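Local coordinates for stage II sporulation E family protein (Thermanaerovibrio acidaminovorans, PDB 3RNR) that is of unknown function but probably acts as a serine/threonine protein phosphatase of the metal-dependent PP2C family, related to the sporulation phosphatase SpoIIE, at residues D48-A53 against A72-A77; G84-A89 against V96-G101; S115-V118 against P124-G127; D174-A179 against G188-V193. All blocks are in the same frame, centred on the assembly; numbering follows the deposited sequence.

Contact 1: residues D48-A53 against A72-A77; sequences DAVLAA and ATMAVA
M74 lays its selenium against the methyl of A53, with SE and A53 CB 3.6 Å apart, and the same selenium also lies 4.1 Å from V50 CG2. M74 is a selenomethionine. Its CG stands between the backbone N and the carbonyl carbon (chi1 67°), and this together with an extended chi2 brings SE up to A53; the bend at chi3 then sets where CE goes. V50 serves both strand residues through one branch: CG2, set anti to its carbonyl carbon, slants across M74 and meets V76 CG1 at 3.8 Å. A49 points its short side chain at the strand one turn before A53, so small methyls face the sheet and the helix can lie close, its axis 9.3 Å from that of the strand at an angle of 151°. Beta-branched V76 suits an extended strand and offers a compact methyl to the helix; the longer M74 reaches on to A53 and V50. All four touching residues are buried and apolar. Helix 46-63 thus covers one face of the antiparallel sheet, where V50 also rests on A89 and V91 of strand 85-91, while helix 25-41 lies alongside, touching M74 through S36 and V76 through L40.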
loop_
_atom_site.group_PDB
_atom_site.type_symbol
_atom_site.label_atom_id
_atom_site.label_comp_id
_atom_site.label_asym_id
_atom_site.label_seq_id
_atom_site.Cartn_x
_atom_site.Cartn_y
_atom_site.Cartn_z
ATOM N N ASP B 48 -2.270 -12.282 -10.840
ATOM C CA ASP B 48 -3.673 -11.924 -10.705
ATOM C C ASP B 48 -3.847 -10.417 -10.529
ATOM O O ASP B 48 -4.806 -9.824 -11.029
ATOM C CB ASP B 48 -4.302 -12.639 -9.510
ATOM C CG ASP B 48 -4.465 -14.130 -9.748
ATOM O OD1 ASP B 48 -4.589 -14.550 -10.915
ATOM O OD2 ASP B 48 -4.467 -14.876 -8.758
ATOM N N ALA B 49 -2.929 -9.805 -9.793
ATOM C CA ALA B 49 -3.005 -8.360 -9.567
ATOM C C ALA B 49 -2.804 -7.612 -10.891
ATOM O O ALA B 49 -3.512 -6.649 -11.187
ATOM C CB ALA B 49 -1.972 -7.925 -8.521
ATOM N N VAL B 50 -1.843 -8.058 -11.688
ATOM C CA VAL B 50 -1.640 -7.482 -13.018
ATOM C C VAL B 50 -2.879 -7.663 -13.904
ATOM O O VAL B 50 -3.319 -6.731 -14.560
ATOM C CB VAL B 50 -0.403 -8.096 -13.727
ATOM C CG1 VAL B 50 -0.436 -7.788 -15.238
ATOM C CG2 VAL B 50 0.875 -7.548 -13.103
ATOM N N LEU B 51 -3.456 -8.855 -13.894
ATOM C CA LEU B 51 -4.632 -9.120 -14.720
ATOM C C LEU B 51 -5.827 -8.273 -14.283
ATOM O O LEU B 51 -6.594 -7.803 -15.120
ATOM C CB LEU B 51 -4.983 -10.615 -14.705
ATOM C CG LEU B 51 -3.918 -11.512 -15.354
ATOM C CD1 LEU B 51 -4.279 -12.999 -15.194
ATOM C CD2 LEU B 51 -3.729 -11.165 -16.839
ATOM N N ALA B 52 -5.988 -8.066 -12.978
ATOM C CA ALA B 52 -7.048 -7.173 -12.503
ATOM C C ALA B 52 -6.794 -5.704 -12.902
ATOM O O ALA B 52 -7.716 -4.990 -13.329
ATOM C CB ALA B 52 -7.252 -7.314 -10.981
ATOM N N ALA B 53 -5.555 -5.252 -12.758
ATOM C CA ALA B 53 -5.173 -3.916 -13.223
ATOM C C ALA B 53 -5.494 -3.739 -14.707
ATOM O O ALA B 53 -6.049 -2.721 -15.121
ATOM C CB ALA B 53 -3.675 -3.659 -12.962
ATOM N N ALA B 72 -0.611 2.366 -18.294
ATOM C CA ALA B 72 0.368 2.475 -17.226
ATOM C C ALA B 72 1.313 1.295 -17.322
ATOM O O ALA B 72 1.003 0.308 -17.981
ATOM C CB ALA B 72 -0.344 2.485 -15.860
ATOM N N THR B 73 2.462 1.388 -16.662
ATOM C CA THR B 73 3.371 0.246 -16.555
ATOM C C THR B 73 3.421 -0.071 -15.071
ATOM O O THR B 73 3.093 0.787 -14.247
ATOM C CB THR B 73 4.789 0.583 -17.044
ATOM O OG1 THR B 73 5.276 1.726 -16.326
ATOM C CG2 THR B 73 4.758 0.922 -18.530
HETATM N N MSE B 74 3.768 -1.300 -14.715
HETATM C CA MSE B 74 3.791 -1.638 -13.294
HETATM C C MSE B 74 4.687 -2.836 -13.019
HETATM O O MSE B 74 4.985 -3.613 -13.920
HETATM C CB MSE B 74 2.363 -1.933 -12.817
HETATM C CG MSE B 74 1.765 -3.199 -13.419
HETATM SE SE MSE B 74 -0.051 -3.519 -12.803
HETATM C CE MSE B 74 0.342 -3.886 -10.932
ATOM N N ALA B 75 5.111 -2.980 -11.769
ATOM C CA ALA B 75 5.782 -4.191 -11.340
ATOM C C ALA B 75 5.259 -4.511 -9.949
ATOM O O ALA B 75 5.025 -3.604 -9.150
ATOM C CB ALA B 75 7.298 -3.995 -11.317
ATOM N N VAL B 76 5.080 -5.793 -9.666
ATOM C CA VAL B 76 4.481 -6.207 -8.399
ATOM C C VAL B 76 5.134 -7.498 -7.900
ATOM O O VAL B 76 5.530 -8.361 -8.697
ATOM C CB VAL B 76 2.951 -6.371 -8.553
ATOM C CG1 VAL B 76 2.626 -7.182 -9.789
ATOM C CG2 VAL B 76 2.352 -7.012 -7.313
ATOM N N ALA B 77 5.266 -7.631 -6.588
ATOM C CA ALA B 77 5.818 -8.852 -6.033
ATOM C C ALA B 77 5.147 -9.142 -4.694
ATOM O O ALA B 77 4.597 -8.244 -4.055
ATOM C CB ALA B 77 7.329 -8.732 -5.885
#

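Contact 2: residues G84-A89 against V96-G101; sequences GTLEWA and VYLFKG
W88 and V96 form the larger of two apolar pairings that join strand 85-89 to strand 96-100. The valine lies over one face of the indole with both branches in contact: V96 CG1 lies by CB and CG, 3.8 Å from W88 CB and 3.7 Å above the ring plane, offset toward the rim, while V96 CG2 reaches W88 CE3, on the six-membered ring, at 3.9 Å. Each branch of the valine therefore has its own part of the tryptophan to cover. The indole is placed for this by a chi1 of 56°, which sets CG between the backbone N and the carbonyl carbon. A broad, flat side chain suits this position, since it also packs on L107 and S108.

The second pairing is aliphatic. L86 CD2 meets L98 CD1 at 4.0 Å, one methyl of each leucine, and the two side chains slant across each other. In both, CG is anti to the backbone N and the chain then turns in the same sense, so the branched tips reach each other from opposite sheets.

Among the polar backbone groups, L86 is hydrogen-bonded to L152 of the neighbouring strand 146-153, and V96 N bonds S108 OG. L86 and V96 also both pack on V160 of strand 159-164, in the mixed sheet. The strand axes come no closer than 8.7 Å, beyond the spacing of neighbours within a sheet. This is face-to-face packing of two beta sheets, the central layers of the alpha-beta-beta-alpha sandwich of PP2C phosphatases.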
loop_
_atom_site.group_PDB
_atom_site.type_symbol
_atom_site.label_atom_id
_atom_site.label_comp_id
_atom_site.label_asym_id
_atom_site.label_seq_id
_atom_site.Cartn_x
_atom_site.Cartn_y
_atom_site.Cartn_z
ATOM N N GLY B 84 7.967 -18.492 3.027
ATOM C CA GLY B 84 9.072 -17.687 2.546
ATOM C C GLY B 84 9.243 -17.587 1.031
ATOM O O GLY B 84 10.297 -17.165 0.561
ATOM N N THR B 85 8.220 -17.943 0.258
ATOM C CA THR B 85 8.366 -17.974 -1.204
ATOM C C THR B 85 7.931 -16.668 -1.867
ATOM O O THR B 85 6.997 -16.013 -1.421
ATOM C CB THR B 85 7.588 -19.121 -1.849
ATOM O OG1 THR B 85 6.214 -19.029 -1.464
ATOM C CG2 THR B 85 8.162 -20.482 -1.412
ATOM N N LEU B 86 8.640 -16.313 -2.934
ATOM C CA LEU B 86 8.457 -15.078 -3.653
ATOM C C LEU B 86 7.827 -15.304 -5.027
ATOM O O LEU B 86 8.239 -16.199 -5.764
ATOM C CB LEU B 86 9.824 -14.429 -3.857
ATOM C CG LEU B 86 9.916 -13.234 -4.806
ATOM C CD1 LEU B 86 9.174 -12.038 -4.223
ATOM C CD2 LEU B 86 11.373 -12.882 -5.057
ATOM N N GLU B 87 6.837 -14.481 -5.368
ATOM C CA GLU B 87 6.341 -14.407 -6.744
ATOM C C GLU B 87 6.372 -12.951 -7.209
ATOM O O GLU B 87 6.361 -12.038 -6.387
ATOM C CB GLU B 87 4.908 -14.936 -6.854
ATOM C CG GLU B 87 4.775 -16.430 -6.522
ATOM C CD GLU B 87 3.438 -16.974 -6.965
ATOM O OE1 GLU B 87 2.390 -16.532 -6.436
ATOM O OE2 GLU B 87 3.435 -17.803 -7.879
ATOM N N TRP B 88 6.389 -12.733 -8.521
ATOM C CA TRP B 88 6.425 -11.365 -9.034
ATOM C C TRP B 88 5.850 -11.305 -10.442
ATOM O O TRP B 88 5.709 -12.336 -11.120
ATOM C CB TRP B 88 7.855 -10.793 -9.008
ATOM C CG TRP B 88 8.847 -11.649 -9.765
ATOM C CD1 TRP B 88 9.644 -12.631 -9.247
ATOM C CD2 TRP B 88 9.133 -11.596 -11.171
ATOM N NE1 TRP B 88 10.398 -13.204 -10.249
ATOM C CE2 TRP B 88 10.095 -12.593 -11.439
ATOM C CE3 TRP B 88 8.646 -10.818 -12.234
ATOM C CZ2 TRP B 88 10.603 -12.821 -12.723
ATOM C CZ3 TRP B 88 9.144 -11.050 -13.515
ATOM C CH2 TRP B 88 10.112 -12.046 -13.748
ATOM N N ALA B 89 5.483 -10.101 -10.872
ATOM C CA ALA B 89 5.028 -9.904 -12.242
ATOM C C ALA B 89 5.265 -8.459 -12.652
ATOM O O ALA B 89 5.280 -7.559 -11.802
ATOM C CB ALA B 89 3.562 -10.282 -12.382
ATOM N N VAL B 96 11.874 -5.713 -11.663
ATOM C CA VAL B 96 11.874 -6.505 -10.436
ATOM C C VAL B 96 13.276 -7.038 -10.137
ATOM O O VAL B 96 13.897 -7.660 -10.998
ATOM C CB VAL B 96 10.919 -7.704 -10.542
ATOM C CG1 VAL B 96 10.823 -8.429 -9.177
ATOM C CG2 VAL B 96 9.530 -7.243 -11.027
ATOM N N TYR B 97 13.758 -6.803 -8.917
ATOM C CA TYR B 97 15.063 -7.286 -8.457
ATOM C C TYR B 97 14.940 -8.175 -7.224
ATOM O O TYR B 97 14.183 -7.870 -6.304
ATOM C CB TYR B 97 15.973 -6.104 -8.094
ATOM C CG TYR B 97 16.330 -5.260 -9.291
ATOM C CD1 TYR B 97 17.489 -5.512 -10.021
ATOM C CD2 TYR B 97 15.496 -4.236 -9.710
ATOM C CE1 TYR B 97 17.817 -4.746 -11.146
ATOM C CE2 TYR B 97 15.809 -3.468 -10.829
ATOM C CZ TYR B 97 16.967 -3.733 -11.544
ATOM O OH TYR B 97 17.269 -2.966 -12.648
ATOM N N LEU B 98 15.715 -9.257 -7.198
ATOM C CA LEU B 98 15.875 -10.061 -6.000
ATOM C C LEU B 98 16.930 -9.428 -5.095
ATOM O O LEU B 98 18.018 -9.086 -5.563
ATOM C CB LEU B 98 16.345 -11.465 -6.393
ATOM C CG LEU B 98 16.613 -12.428 -5.238
ATOM C CD1 LEU B 98 15.298 -12.776 -4.549
ATOM C CD2 LEU B 98 17.314 -13.699 -5.759
ATOM N N PHE B 99 16.638 -9.291 -3.802
ATOM C CA PHE B 99 17.682 -8.868 -2.874
ATOM C C PHE B 99 18.162 -10.087 -2.100
ATOM O O PHE B 99 17.447 -10.639 -1.259
ATOM C CB PHE B 99 17.206 -7.783 -1.908
ATOM C CG PHE B 99 18.257 -7.369 -0.910
ATOM C CD1 PHE B 99 19.451 -6.798 -1.338
ATOM C CD2 PHE B 99 18.063 -7.561 0.455
ATOM C CE1 PHE B 99 20.434 -6.423 -0.423
ATOM C CE2 PHE B 99 19.041 -7.180 1.376
ATOM C CZ PHE B 99 20.225 -6.615 0.936
ATOM N N LYS B 100 19.373 -10.521 -2.424
ATOM C CA LYS B 100 19.945 -11.722 -1.834
ATOM C C LYS B 100 21.463 -11.628 -1.887
ATOM O O LYS B 100 22.021 -11.017 -2.808
ATOM C CB LYS B 100 19.439 -12.949 -2.586
ATOM C CG LYS B 100 20.084 -14.241 -2.177
ATOM C CD LYS B 100 19.358 -15.406 -2.787
ATOM C CE LYS B 100 19.973 -16.729 -2.323
ATOM N NZ LYS B 100 19.174 -17.882 -2.822
ATOM N N GLY B 101 22.134 -12.231 -0.909
ATOM C CA GLY B 101 23.586 -12.200 -0.859
ATOM C C GLY B 101 24.151 -10.789 -0.927
ATOM O O GLY B 101 25.212 -10.568 -1.510
#

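Contact 3: residues S115-V118 against P124-G127; sequences SEMV and PVPG
M117 rests on V125, and V118 on P124, where a loop packs back on the helix it follows, at the surface of the PP2C fold. In the first pair, CG of M117, a selenomethionine, touches V125 CG2 at 3.7 Å. The chain then bends at chi2 and chi3, carrying the selenium end away from the loop, so it is the base of the side chain that makes the contact. In the second pair, V118 CG2 lies over the start of the proline, 3.6 Å from P124 N, with the ring carbons CB and CD each a little farther off. Proline suits a loop residue held against a helix, because its closed ring limits the backbone and gives a stiff apolar surface; the beta-branched valines present methyls without needing long side chains.

Farther out, V125 N is hydrogen-bonded to S114 OG, and the V125 side chain also leans on V113, so the first turn of helix 113-119 holds the loop in place. That turn is itself fixed by S115, whose N bonds N112 OD1 and whose OG bonds D110 O. V118 brings its CG2 to the proline by placing that methyl anti to its own carbonyl carbon, with CG1 opposite the backbone N at chi1 171°.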
loop_
_atom_site.group_PDB
_atom_site.type_symbol
_atom_site.label_atom_id
_atom_site.label_comp_id
_atom_site.label_asym_id
_atom_site.label_seq_id
_atom_site.Cartn_x
_atom_site.Cartn_y
_atom_site.Cartn_z
ATOM N N SER B 115 13.657 -5.382 -26.775
ATOM C CA SER B 115 13.579 -6.743 -26.229
ATOM C C SER B 115 12.693 -7.606 -27.134
ATOM O O SER B 115 12.928 -8.792 -27.304
ATOM C CB SER B 115 13.089 -6.753 -24.767
ATOM O OG SER B 115 11.724 -6.395 -24.684
ATOM N N GLU B 116 11.679 -6.998 -27.735
ATOM C CA GLU B 116 10.839 -7.727 -28.681
ATOM C C GLU B 116 11.652 -8.297 -29.863
ATOM O O GLU B 116 11.497 -9.469 -30.226
ATOM C CB GLU B 116 9.704 -6.831 -29.177
ATOM C CG GLU B 116 8.610 -7.587 -29.906
ATOM C CD GLU B 116 7.634 -6.658 -30.582
ATOM O OE1 GLU B 116 8.006 -5.505 -30.864
ATOM O OE2 GLU B 116 6.496 -7.076 -30.832
HETATM N N MSE B 117 12.527 -7.490 -30.459
HETATM C CA MSE B 117 13.368 -8.005 -31.550
HETATM C C MSE B 117 14.293 -9.121 -31.054
HETATM O O MSE B 117 14.474 -10.133 -31.724
HETATM C CB MSE B 117 14.212 -6.883 -32.193
HETATM C CG MSE B 117 13.408 -5.714 -32.711
HETATM SE SE MSE B 117 12.157 -6.238 -34.146
HETATM C CE MSE B 117 10.537 -6.599 -33.101
ATOM N N VAL B 118 14.890 -8.942 -29.878
ATOM C CA VAL B 118 15.758 -9.989 -29.346
ATOM C C VAL B 118 14.970 -11.280 -29.069
ATOM O O VAL B 118 15.440 -12.375 -29.362
ATOM C CB VAL B 118 16.542 -9.509 -28.106
ATOM C CG1 VAL B 118 17.282 -10.677 -27.431
ATOM C CG2 VAL B 118 17.533 -8.428 -28.526
ATOM N N PRO B 124 19.464 -6.398 -30.795
ATOM C CA PRO B 124 18.880 -5.292 -30.039
ATOM C C PRO B 124 18.693 -4.039 -30.888
ATOM O O PRO B 124 19.272 -3.901 -31.974
ATOM C CB PRO B 124 19.923 -5.034 -28.952
ATOM C CG PRO B 124 21.193 -5.485 -29.550
ATOM C CD PRO B 124 20.849 -6.677 -30.383
ATOM N N VAL B 125 17.876 -3.134 -30.369
ATOM C CA VAL B 125 17.657 -1.819 -30.947
ATOM C C VAL B 125 18.071 -0.780 -29.897
ATOM O O VAL B 125 17.252 -0.361 -29.084
ATOM C CB VAL B 125 16.156 -1.629 -31.283
ATOM C CG1 VAL B 125 15.935 -0.315 -32.029
ATOM C CG2 VAL B 125 15.637 -2.813 -32.099
ATOM N N PRO B 126 19.353 -0.379 -29.892
ATOM C CA PRO B 126 19.867 0.509 -28.836
ATOM C C PRO B 126 19.226 1.884 -28.856
ATOM O O PRO B 126 18.724 2.316 -29.895
ATOM C CB PRO B 126 21.357 0.645 -29.184
ATOM C CG PRO B 126 21.665 -0.574 -30.003
ATOM C CD PRO B 126 20.417 -0.787 -30.825
ATOM N N GLY B 127 19.255 2.563 -27.713
ATOM C CA GLY B 127 18.792 3.934 -27.630
ATOM C C GLY B 127 17.284 4.070 -27.551
ATOM O O GLY B 127 16.562 3.074 -27.538
#

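Contact 4: residues D174-A179 against G188-V193; sequences DRIAMA and GILQEV. With EDO (1,2-ethanediol), chain Q.
This is apolar packing of a helix on the outermost strand of the mixed sheet within this chain, in the unit formed by strand 176-181, helix 186-193 and strand 205-210. The helix runs across the strand at 109°, and their axes approach to 11.6 Å, a distance bridged by long side chains. M178, a selenomethionine, does most of this: its chain is extended through chi2, which carries out the selenium to lie 3.4 Å from L190 CD2 and 3.6 Å from I189 CD1. SE thus rests against I189 and L190 together, at successive helix positions. I176, two residues earlier on the same side of the strand, meets L190 tip to tip, its CD1 4.0 Å from L190 CD2, so a single leucine methyl serves both strand residues. Isoleucine favours an extended strand and still reaches the helix through CD1.

Before the strand the chain is polar. R175 NH1 donates to D174 O at 2.8 Å, from above the carbonyl plane; the bend at chi2 (-75°) turns the guanidinium back over this preceding carbonyl. A 1,2-ethanediol, probably from the crystallisation liquor, is held weakly by D174.

Across the dimer interface, residues 176-179 pair antiparallel with a strand of the second subunit, extending the sheet, and R175 makes a salt bridge to L211 OXT of that subunit. Within the chain, the arrangement is a beta-alpha-beta crossover, its helix lying on the mixed sheet in the outer helical layer of the PP2C sandwich.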
loop_
_atom_site.group_PDB
_atom_site.type_symbol
_atom_site.label_atom_id
_atom_site.label_comp_id
_atom_site.label_asym_id
_atom_site.label_seq_id
_atom_site.Cartn_x
_atom_site.Cartn_y
_atom_site.Cartn_z
ATOM N N ASP B 174 7.185 11.771 -3.776
ATOM C CA ASP B 174 6.856 10.477 -3.184
ATOM C C ASP B 174 7.874 10.045 -2.124
ATOM O O ASP B 174 8.710 10.836 -1.708
ATOM C CB ASP B 174 6.621 9.401 -4.262
ATOM C CG ASP B 174 7.904 8.944 -4.941
ATOM O OD1 ASP B 174 7.827 7.977 -5.736
ATOM O OD2 ASP B 174 8.977 9.537 -4.683
ATOM N N ARG B 175 7.758 8.802 -1.673
ATOM C CA ARG B 175 8.627 8.240 -0.648
ATOM C C ARG B 175 8.838 6.764 -0.983
ATOM O O ARG B 175 8.100 6.193 -1.784
ATOM C CB ARG B 175 7.968 8.379 0.738
ATOM C CG ARG B 175 7.785 9.825 1.220
ATOM C CD ARG B 175 9.113 10.408 1.654
ATOM N NE ARG B 175 9.004 11.727 2.278
ATOM C CZ ARG B 175 8.936 12.873 1.600
ATOM N NH1 ARG B 175 8.934 12.867 0.274
ATOM N NH2 ARG B 175 8.858 14.024 2.240
ATOM N N ILE B 176 9.837 6.139 -0.377
ATOM C CA ILE B 176 10.033 4.710 -0.570
ATOM C C ILE B 176 9.020 3.948 0.291
ATOM O O ILE B 176 8.776 4.332 1.419
ATOM C CB ILE B 176 11.444 4.316 -0.148
ATOM C CG1 ILE B 176 12.462 5.164 -0.920
ATOM C CG2 ILE B 176 11.666 2.821 -0.367
ATOM C CD1 ILE B 176 13.878 5.070 -0.374
ATOM N N ALA B 177 8.411 2.892 -0.239
ATOM C CA ALA B 177 7.496 2.094 0.576
ATOM C C ALA B 177 8.161 0.745 0.878
ATOM O O ALA B 177 8.666 0.092 -0.029
ATOM C CB ALA B 177 6.166 1.883 -0.150
HETATM N N MSE B 178 8.166 0.335 2.142
HETATM C CA MSE B 178 8.843 -0.905 2.516
HETATM C C MSE B 178 8.001 -1.690 3.497
HETATM O O MSE B 178 7.445 -1.122 4.436
HETATM C CB MSE B 178 10.180 -0.621 3.223
HETATM C CG MSE B 178 11.033 0.469 2.635
HETATM SE SE MSE B 178 12.568 0.785 3.834
HETATM C CE MSE B 178 11.607 1.097 5.486
ATOM N N ALA B 179 7.942 -2.999 3.285
ATOM C CA ALA B 179 7.348 -3.922 4.236
ATOM C C ALA B 179 8.480 -4.737 4.856
ATOM O O ALA B 179 9.144 -5.479 4.142
ATOM C CB ALA B 179 6.371 -4.836 3.508
ATOM N N GLY B 188 19.486 0.374 7.886
ATOM C CA GLY B 188 20.580 -0.445 7.405
ATOM C C GLY B 188 20.267 -1.144 6.095
ATOM O O GLY B 188 21.125 -1.207 5.214
ATOM N N ILE B 189 19.040 -1.657 5.963
ATOM C CA ILE B 189 18.641 -2.396 4.761
ATOM C C ILE B 189 18.637 -1.550 3.503
ATOM O O ILE B 189 19.092 -2.006 2.465
ATOM C CB ILE B 189 17.245 -3.098 4.861
ATOM C CG1 ILE B 189 16.158 -2.151 5.375
ATOM C CG2 ILE B 189 17.321 -4.379 5.669
ATOM C CD1 ILE B 189 15.460 -1.359 4.273
ATOM N N LEU B 190 18.103 -0.337 3.571
ATOM C CA LEU B 190 18.087 0.507 2.385
ATOM C C LEU B 190 19.512 0.745 1.897
ATOM O O LEU B 190 19.810 0.555 0.719
ATOM C CB LEU B 190 17.382 1.835 2.651
ATOM C CG LEU B 190 16.451 2.303 1.530
ATOM C CD1 LEU B 190 16.801 1.630 0.200
ATOM C CD2 LEU B 190 15.003 2.018 1.889
ATOM N N GLN B 191 20.385 1.161 2.810
ATOM C CA GLN B 191 21.798 1.297 2.498
ATOM C C GLN B 191 22.351 -0.055 2.063
ATOM O O GLN B 191 23.112 -0.140 1.098
ATOM C CB GLN B 191 22.575 1.815 3.711
ATOM C CG GLN B 191 22.154 3.196 4.190
ATOM C CD GLN B 191 22.960 3.666 5.388
ATOM O OE1 GLN B 191 24.115 3.272 5.569
ATOM N NE2 GLN B 191 22.354 4.507 6.216
ATOM N N GLU B 192 21.963 -1.106 2.782
ATOM C CA GLU B 192 22.444 -2.456 2.503
ATOM C C GLU B 192 22.038 -2.840 1.095
ATOM O O GLU B 192 22.842 -3.331 0.301
ATOM C CB GLU B 192 21.860 -3.458 3.504
ATOM C CG GLU B 192 22.253 -4.904 3.237
ATOM C CD GLU B 192 23.755 -5.117 3.282
ATOM O OE1 GLU B 192 24.425 -4.463 4.111
ATOM O OE2 GLU B 192 24.265 -5.934 2.486
ATOM N N VAL B 193 20.765 -2.609 0.808
ATOM C CA VAL B 193 20.208 -2.817 -0.511
ATOM C C VAL B 193 21.010 -2.106 -1.598
ATOM O O VAL B 193 21.321 -2.706 -2.630
ATOM C CB VAL B 193 18.740 -2.336 -0.573
ATOM C CG1 VAL B 193 18.276 -2.257 -2.002
ATOM C CG2 VAL B 193 17.845 -3.268 0.221
HETATM C C1 EDO Q . 11.429 11.917 -3.482
HETATM O O1 EDO Q . 10.466 12.452 -4.406
HETATM C C2 EDO Q . 11.524 12.822 -2.255
HETATM O O2 EDO Q . 12.239 12.171 -1.192
#

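The contacts follow one another along the chain, none nested in or crossing another. Contact 1 closes the span from helix 46-63 to strand 72-80, setting a helix on the antiparallel sheet. Contact 2 closes the short excursion that leaves this sheet at strand 85-91 and enters the mixed sheet at strand 95-100. The two meet directly, V76 N lying 2.8 Å from A89 O in a probable hydrogen bond between neighbouring strands. Contact 3 closes a small surface loop, its nearest atoms about 12 Å from those of contacts 1 and 2. Contact 4 binds a helix to the mixed sheet's outermost strand within this chain and touches contact 2 where F99 packs on E192 and V193.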